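Local structure of Phthiocerol/phthiodiolone dimycocerosyl transferase (Mycobacterium tuberculosis, 1Q9J) at residues Gly76-Asp81 with His106-Leu111. The protein probably catalyses the last step of phthiocerol dimycocerosate synthesis, transferring mycocerosyl groups from mycocerosic acid synthase onto the alcohols of phthiocerol, phthiodiolone and phenolphthiocerol. Sequence-based numbering, arbitrary orientation.
Sequences GICVID and HLQLIL
Ile-77 and Leu-107 extend the same way and lie alongside each other, the branch methyl CG2 of Ile-77 being 3.6 Å from CD2 of Leu-107. Helix 36-49 packs on this face: Phe-43 touches Leu-107, Val-36 and Ser-40 touch Ile-77, and Val-36 also meets Val-79. Val-79 and Leu-109 share this face of the sheet; a chi1 of -169° sets CG1 of Val-79 beside its carbonyl carbon, from where it meets CD1 of Leu-111 at an oblique angle, 3.8 Å away. The strands run parallel, with Val-79 opposite Leu-109, so Val-79 reaches Leu-111 diagonally, two residues further along. Strand 78-80 forms one edge of a five-stranded mixed sheet, and strand 105-110 separates it from strand 117-123. The N-H donor alternates between the strands: Leu-109 N gives to Cys-78 O (2.9 Å). Ile-80 N then gives to Leu-109 O (2.7 Å), and Leu-111 N to Ile-80 O (2.7 Å). At the start of the pair, a water accepts from Leu-107 N and donates to Gly-76 O. On the other face, with Cys-78 and Ile-110, the end of Ile-80 runs across the extended Gln-108 side chain, CD1 lying 3.6 Å from NE2, an apolar methyl against the amide.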
ATOM      1  N   GLY A  76     -16.619  10.017  14.246  1.00 94.06           N
ATOM      2  CA  GLY A  76     -17.704  10.218  13.308  1.00 90.07           C
ATOM      3  C   GLY A  76     -17.135  10.799  12.030  1.00 87.30           C
ATOM      4  O   GLY A  76     -15.972  11.213  11.987  1.00 84.88           O
ATOM      5  N   ILE A  77     -17.947  10.830  10.978  1.00 85.77           N
ATOM      6  CA  ILE A  77     -17.478  11.367   9.708  1.00 83.47           C
ATOM      7  C   ILE A  77     -17.227  12.858   9.836  1.00 79.15           C
ATOM      8  O   ILE A  77     -17.575  13.470  10.833  1.00 78.28           O
ATOM      9  CB  ILE A  77     -18.487  11.132   8.565  1.00 84.53           C
ATOM     10  CG1 ILE A  77     -19.830  11.772   8.901  1.00 86.94           C
ATOM     11  CG2 ILE A  77     -18.673   9.646   8.338  1.00 87.73           C
ATOM     12  CD1 ILE A  77     -20.842  11.665   7.778  1.00 88.26           C
ATOM     13  N   CYS A  78     -16.613  13.430   8.819  1.00 76.71           N
ATOM     14  CA  CYS A  78     -16.312  14.838   8.830  1.00 77.83           C
ATOM     15  C   CYS A  78     -16.642  15.413   7.464  1.00 81.97           C
ATOM     16  O   CYS A  78     -15.855  15.285   6.517  1.00 84.69           O
ATOM     17  CB  CYS A  78     -14.839  15.041   9.148  1.00 76.59           C
ATOM     18  SG  CYS A  78     -14.187  16.614   8.593  1.00 82.05           S
ATOM     19  N   VAL A  79     -17.815  16.032   7.357  1.00 82.43           N
ATOM     20  CA  VAL A  79     -18.261  16.618   6.096  1.00 82.01           C
ATOM     21  C   VAL A  79     -17.736  18.040   5.881  1.00 84.44           C
ATOM     22  O   VAL A  79     -17.687  18.837   6.812  1.00 86.05           O
ATOM     23  CB  VAL A  79     -19.781  16.659   6.032  1.00 79.14           C
ATOM     24  CG1 VAL A  79     -20.209  17.018   4.623  1.00 78.22           C
ATOM     25  CG2 VAL A  79     -20.352  15.327   6.464  1.00 79.91           C
ATOM     26  N   ILE A  80     -17.346  18.353   4.650  1.00 86.69           N
ATOM     27  CA  ILE A  80     -16.833  19.685   4.330  1.00 88.87           C
ATOM     28  C   ILE A  80     -17.399  20.205   3.009  1.00 93.97           C
ATOM     29  O   ILE A  80     -17.818  19.421   2.154  1.00 95.85           O
ATOM     30  CB  ILE A  80     -15.304  19.680   4.223  1.00 86.10           C
ATOM     31  CG1 ILE A  80     -14.698  19.138   5.520  1.00 84.55           C
ATOM     32  CG2 ILE A  80     -14.801  21.078   3.934  1.00 82.03           C
ATOM     33  CD1 ILE A  80     -13.205  18.917   5.431  1.00 85.88           C
ATOM     34  N   ASP A  81     -17.405  21.525   2.841  1.00 98.89           N
ATOM     35  CA  ASP A  81     -17.930  22.136   1.620  1.00100.42           C
ATOM     36  C   ASP A  81     -16.861  22.921   0.863  1.00 98.48           C
ATOM     37  O   ASP A  81     -16.621  22.669  -0.316  1.00 98.12           O
ATOM     38  CB  ASP A  81     -19.107  23.056   1.959  1.00103.11           C
ATOM     39  CG  ASP A  81     -19.799  23.599   0.724  1.00106.63           C
ATOM     40  OD1 ASP A  81     -20.752  24.393   0.882  1.00107.49           O
ATOM     41  OD2 ASP A  81     -19.394  23.232  -0.406  1.00107.48           O
ATOM     42  N   HIS A 106      -9.763   8.396  10.175  1.00 50.75           N
ATOM     43  CA  HIS A 106     -10.491   9.619   9.855  1.00 52.81           C
ATOM     44  C   HIS A 106     -11.222   9.453   8.521  1.00 55.11           C
ATOM     45  O   HIS A 106     -10.610   9.085   7.511  1.00 56.88           O
ATOM     46  CB  HIS A 106      -9.520  10.808   9.752  1.00 52.06           C
ATOM     47  CG  HIS A 106      -8.997  11.291  11.074  1.00 55.82           C
ATOM     48  ND1 HIS A 106      -9.800  11.897  12.013  1.00 56.48           N
ATOM     49  CD2 HIS A 106      -7.752  11.264  11.605  1.00 54.93           C
ATOM     50  CE1 HIS A 106      -9.072  12.225  13.069  1.00 53.59           C
ATOM     51  NE2 HIS A 106      -7.828  11.852  12.848  1.00 57.48           N
ATOM     52  N   LEU A 107     -12.531   9.697   8.519  1.00 55.09           N
ATOM     53  CA  LEU A 107     -13.307   9.610   7.282  1.00 59.90           C
ATOM     54  C   LEU A 107     -13.708  11.028   6.891  1.00 63.14           C
ATOM     55  O   LEU A 107     -14.593  11.623   7.498  1.00 66.06           O
ATOM     56  CB  LEU A 107     -14.561   8.740   7.459  1.00 55.54           C
ATOM     57  CG  LEU A 107     -15.387   8.628   6.167  1.00 53.73           C
ATOM     58  CD1 LEU A 107     -14.476   8.230   5.013  1.00 48.44           C
ATOM     59  CD2 LEU A 107     -16.515   7.620   6.328  1.00 53.79           C
ATOM     60  N   GLN A 108     -13.057  11.565   5.866  1.00 67.27           N
ATOM     61  CA  GLN A 108     -13.327  12.929   5.424  1.00 68.23           C
ATOM     62  C   GLN A 108     -14.104  13.042   4.109  1.00 65.83           C
ATOM     63  O   GLN A 108     -13.595  12.685   3.047  1.00 61.20           O
ATOM     64  CB  GLN A 108     -12.002  13.678   5.293  1.00 71.35           C
ATOM     65  CG  GLN A 108     -12.150  15.138   4.941  1.00 75.93           C
ATOM     66  CD  GLN A 108     -10.835  15.742   4.515  1.00 77.88           C
ATOM     67  OE1 GLN A 108     -10.229  15.295   3.537  1.00 77.99           O
ATOM     68  NE2 GLN A 108     -10.383  16.765   5.239  1.00 80.07           N
ATOM     69  N   LEU A 109     -15.329  13.554   4.191  1.00 66.01           N
ATOM     70  CA  LEU A 109     -16.169  13.736   3.014  1.00 68.52           C
ATOM     71  C   LEU A 109     -16.280  15.209   2.622  1.00 72.48           C
ATOM     72  O   LEU A 109     -16.775  16.026   3.398  1.00 72.03           O
ATOM     73  CB  LEU A 109     -17.570  13.197   3.271  1.00 65.72           C
ATOM     74  CG  LEU A 109     -18.547  13.446   2.117  1.00 62.96           C
ATOM     75  CD1 LEU A 109     -18.077  12.687   0.888  1.00 59.40           C
ATOM     76  CD2 LEU A 109     -19.947  13.016   2.524  1.00 59.38           C
ATOM     77  N   ILE A 110     -15.836  15.543   1.414  1.00 77.23           N
ATOM     78  CA  ILE A 110     -15.892  16.923   0.937  1.00 82.76           C
ATOM     79  C   ILE A 110     -16.889  17.077  -0.220  1.00 84.77           C
ATOM     80  O   ILE A 110     -16.615  16.660  -1.345  1.00 84.11           O
ATOM     81  CB  ILE A 110     -14.504  17.406   0.461  1.00 83.17           C
ATOM     82  CG1 ILE A 110     -13.445  17.058   1.497  1.00 83.96           C
ATOM     83  CG2 ILE A 110     -14.513  18.914   0.275  1.00 85.42           C
ATOM     84  CD1 ILE A 110     -12.054  17.476   1.093  1.00 86.48           C
ATOM     85  N   LEU A 111     -18.033  17.691   0.069  1.00 86.37           N
ATOM     86  CA  LEU A 111     -19.074  17.911  -0.924  1.00 88.10           C
ATOM     87  C   LEU A 111     -18.609  18.841  -2.040  1.00 92.72           C
ATOM     88  O   LEU A 111     -17.916  19.831  -1.792  1.00 92.26           O
ATOM     89  CB  LEU A 111     -20.318  18.488  -0.251  1.00 82.41           C
ATOM     90  CG  LEU A 111     -20.919  17.668   0.888  1.00 79.61           C
ATOM     91  CD1 LEU A 111     -21.910  18.536   1.641  1.00 79.33           C
ATOM     92  CD2 LEU A 111     -21.598  16.415   0.356  1.00 75.22           C
TER
HETATM   93  O   HOH W   1     -13.069  10.935  10.841  1.00 42.20           O